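Local coordinates for protein NUDIX hydrolase (PDB 3QSJ) that probably hydrolyses phosphorus-containing anhydrides, as a metal-dependent member of the Nudix hydrolase family, and binds a calcium ion, at residues L80-T83 with A84-G88; P104-P107 with D108-A111. One frame throughout, in Å; residues are numbered along the deposited sequence.

Interaction 1. Residues L80-T83 with A84-G88; sequences LRET and AEEIG. With CA (calcium ion), chain B.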
# COMPACT_ATOMS: atom_id res chain seq x y z
N LEU A 80 3.14 -4.56 -0.40
CA LEU A 80 4.53 -4.10 -0.17
C LEU A 80 5.24 -3.96 -1.52
O LEU A 80 5.99 -2.99 -1.73
CB LEU A 80 5.24 -5.11 0.72
CG LEU A 80 4.81 -5.01 2.19
CD1 LEU A 80 5.09 -6.33 2.92
CD2 LEU A 80 5.44 -3.77 2.85
N ARG A 81 5.04 -4.91 -2.41
CA ARG A 81 5.70 -4.85 -3.72
C ARG A 81 5.24 -3.61 -4.53
O ARG A 81 6.07 -2.95 -5.15
CB ARG A 81 5.43 -6.13 -4.54
CG ARG A 81 5.97 -6.03 -6.02
CD ARG A 81 5.68 -7.29 -6.88
NE ARG A 81 4.26 -7.68 -6.80
CZ ARG A 81 3.25 -7.04 -7.38
NH1 ARG A 81 3.48 -5.95 -8.13
NH2 ARG A 81 2.00 -7.47 -7.21
N GLU A 82 3.92 -3.40 -4.59
CA GLU A 82 3.29 -2.32 -5.36
C GLU A 82 3.76 -0.97 -4.80
O GLU A 82 4.07 -0.04 -5.55
CB GLU A 82 1.77 -2.45 -5.26
CG GLU A 82 1.22 -3.61 -6.09
CD GLU A 82 1.17 -3.40 -7.60
OE1 GLU A 82 1.14 -2.22 -8.04
OE2 GLU A 82 1.06 -4.40 -8.35
N THR A 83 3.93 -0.90 -3.46
CA THR A 83 4.42 0.30 -2.81
C THR A 83 5.87 0.59 -3.26
O THR A 83 6.22 1.74 -3.54
CB THR A 83 4.31 0.17 -1.27
OG1 THR A 83 2.91 0.01 -0.95
CG2 THR A 83 4.84 1.41 -0.56
N ALA A 84 6.73 -0.45 -3.33
CA ALA A 84 8.13 -0.25 -3.71
C ALA A 84 8.15 0.26 -5.14
O ALA A 84 8.91 1.18 -5.48
CB ALA A 84 8.89 -1.59 -3.61
N GLU A 85 7.30 -0.31 -5.99
CA GLU A 85 7.27 0.12 -7.39
C GLU A 85 6.85 1.57 -7.52
O GLU A 85 7.39 2.28 -8.34
CB GLU A 85 6.25 -0.72 -8.19
CG GLU A 85 6.65 -2.18 -8.33
CD GLU A 85 5.57 -3.03 -8.97
OE1 GLU A 85 4.55 -2.46 -9.42
OE2 GLU A 85 5.72 -4.27 -9.00
N GLU A 86 5.85 1.99 -6.73
CA GLU A 86 5.25 3.31 -6.89
C GLU A 86 6.03 4.43 -6.24
O GLU A 86 6.16 5.50 -6.84
CB GLU A 86 3.80 3.22 -6.35
CG GLU A 86 2.91 2.43 -7.28
CD GLU A 86 1.48 2.41 -6.78
OE1 GLU A 86 0.96 3.49 -6.43
OE2 GLU A 86 0.87 1.31 -6.82
N ILE A 87 6.55 4.20 -5.04
CA ILE A 87 7.23 5.28 -4.30
C ILE A 87 8.69 5.03 -3.94
O ILE A 87 9.30 5.89 -3.29
CB ILE A 87 6.36 5.74 -3.09
CG1 ILE A 87 6.17 4.58 -2.10
CG2 ILE A 87 4.99 6.30 -3.58
CD1 ILE A 87 6.79 4.63 -0.75
N GLY A 88 9.25 3.91 -4.39
CA GLY A 88 10.70 3.68 -4.26
C GLY A 88 11.22 3.31 -2.88
O GLY A 88 12.41 3.49 -2.60
CA CA B . 0.34 -0.06 -8.53
O HOH W 1 2.57 -3.28 -10.56
O HOH W 2 2.67 -0.25 -9.35
O HOH W 3 -0.55 -1.24 -10.32

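Interaction 2. Residues P104-P107 with D108-A111; sequences PLAP and DEQA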
# COMPACT_ATOMS: atom_id res chain seq x y z
N PRO A 104 16.17 3.85 1.09
CA PRO A 104 15.30 3.77 -0.08
C PRO A 104 15.99 2.95 -1.17
O PRO A 104 17.22 2.73 -1.15
CB PRO A 104 15.22 5.23 -0.56
CG PRO A 104 16.53 5.83 -0.12
CD PRO A 104 16.92 5.13 1.14
N LEU A 105 15.23 2.60 -2.18
CA LEU A 105 15.80 1.98 -3.37
C LEU A 105 16.42 3.09 -4.18
O LEU A 105 15.91 4.21 -4.23
CB LEU A 105 14.67 1.33 -4.21
CG LEU A 105 13.96 0.15 -3.58
CD1 LEU A 105 12.66 -0.13 -4.34
CD2 LEU A 105 14.88 -1.10 -3.59
N ALA A 106 17.52 2.79 -4.85
CA ALA A 106 18.14 3.75 -5.75
C ALA A 106 17.19 3.85 -6.98
O ALA A 106 16.45 2.90 -7.26
CB ALA A 106 19.51 3.23 -6.20
N PRO A 107 17.19 4.98 -7.71
CA PRO A 107 16.35 5.10 -8.92
C PRO A 107 16.42 3.88 -9.83
O PRO A 107 15.37 3.41 -10.28
CB PRO A 107 16.92 6.33 -9.63
CG PRO A 107 17.51 7.15 -8.56
CD PRO A 107 18.01 6.21 -7.51
N ASP A 108 17.65 3.33 -10.07
CA ASP A 108 17.84 2.17 -10.97
C ASP A 108 17.20 0.89 -10.45
O ASP A 108 16.71 0.10 -11.25
CB ASP A 108 19.32 1.93 -11.26
CG ASP A 108 19.88 2.63 -12.49
OD1 ASP A 108 19.12 3.40 -13.14
OD2 ASP A 108 21.07 2.41 -12.81
N GLU A 109 17.20 0.68 -9.13
CA GLU A 109 16.59 -0.53 -8.55
C GLU A 109 15.10 -0.36 -8.64
O GLU A 109 14.41 -1.31 -8.96
CB GLU A 109 17.00 -0.71 -7.07
CG GLU A 109 18.51 -0.84 -6.89
CD GLU A 109 18.97 -0.92 -5.46
OE1 GLU A 109 18.62 -0.01 -4.67
OE2 GLU A 109 19.70 -1.88 -5.13
N GLN A 110 14.58 0.87 -8.38
CA GLN A 110 13.12 1.10 -8.53
C GLN A 110 12.75 0.88 -10.00
O GLN A 110 11.74 0.26 -10.29
CB GLN A 110 12.70 2.51 -8.06
CG GLN A 110 11.19 2.77 -8.16
CD GLN A 110 10.79 4.14 -7.67
OE1 GLN A 110 11.64 5.01 -7.34
NE2 GLN A 110 9.50 4.39 -7.61
N ALA A 111 13.55 1.37 -10.92
CA ALA A 111 13.25 1.18 -12.36
C ALA A 111 13.16 -0.31 -12.70
O ALA A 111 12.22 -0.73 -13.38
CB ALA A 111 14.33 1.85 -13.22

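Interaction 1. Residues L80-T83 with A84-G88
One helical turn apart, Arg81 and Glu85 lie side by side, and NH1 of Arg81 meets OE2 of Glu85 at 2.9 Å in a salt bridge. The oxygen sits in the guanidinium plane, whereas the nitrogen approaches from above the carboxylate. Bent at chi3 (50°), Arg81 also grips OE2 of Glu82 through NH1, at 2.9 Å. NE is bound by Asp53 and NH2 by the carbonyl of Ala48, NH2 adding a weak bond to Glu82 OE2. The amides of Ala84 to Ile87 donate to the carbonyls of Leu80 to Thr83.

Glu82 OE1 binds calcium at 2.4 Å, and Glu86 joins it through OE2; the Gly46 carbonyl is a further ligand. Glu85 stays in the second shell: its OE1 accepts a bond from a water that coordinates the ion. Facing the sheet, CG2 of Thr83 packs on CG1 of Ile87 at 3.8 Å, while its OG1 is hydrogen-bonded to the Ala79 carbonyl. Gly88, with positive phi, ends the helix.

The sequence Arg-Glu-x-x-Glu-Glu-x-Gly is that of the Nudix box. Arg81 and the calcium ion probably offset the clustered carboxylate charge, fixing the turn of Glu82 and holding Glu85 against the coordinated water.

Interaction 2. Residues P104-P107 with D108-A111
The carbonyl oxygen of Ala106 is gripped by two amides of the helix that starts beyond it. Gln110 N donates to Ala106 O at 3.0 Å, almost straight (171°), while Glu109 N, at a similar distance, makes a weak, bent bond. One residue on, Ala111 N reaches Pro107 O at 2.8 Å and carries the helical pattern forward.

Ala106 is the N-cap, and Pro107 opens the helix as its first residue, a place where the lack of an N-H costs no helical bond. From the third helical position, the side chain of Glu109 folds back over the start of the helix: CG stands beside the backbone N (chi1 -59°), the chain runs extended beyond it, and OE1 accepts Ala106 N at 3.0 Å through its anti lone pair, nearly straight at 173°. This is one half of a capping box; the reciprocal half is missing, since the N-cap alanine has no side-chain acceptor. OE2 takes the indole N-H of Trp123. With an alanine in place of Glu109, the amide of Ala106 and the indole of Trp123 would probably both be left without their acceptor, and the turn before the helix would be freer to move.

Leu105 crosses the same side chain, its CD2 lying 4.1 Å from Glu109 CB, and rests also on Leu90. Arg168 bonds both the Leu105 carbonyl and OE1 of Gln110.

Along the chain the two interactions come in series, neither nested nor crossed, each closing little more than a helical turn. Interaction 1 occupies the C-terminal end of helix 72-87, packed against the central mixed sheet beside the calcium ion; interaction 2 starts helix 107-113, farther from the chain's centre. The intervening excursion, which carries strand 93-94 (paired with the later strand 130-131), is closed where the two meet: Gly88 O probably accepts Leu105 N at 3.0 Å, and Glu85 O probably accepts Gln110 NE2 at 3.1 Å. The end of the metal-binding helix is thus tied to the beginning of the next one, and Arg168 bridges both, its backbone bonded to Ile87 and its side chain to interaction 2.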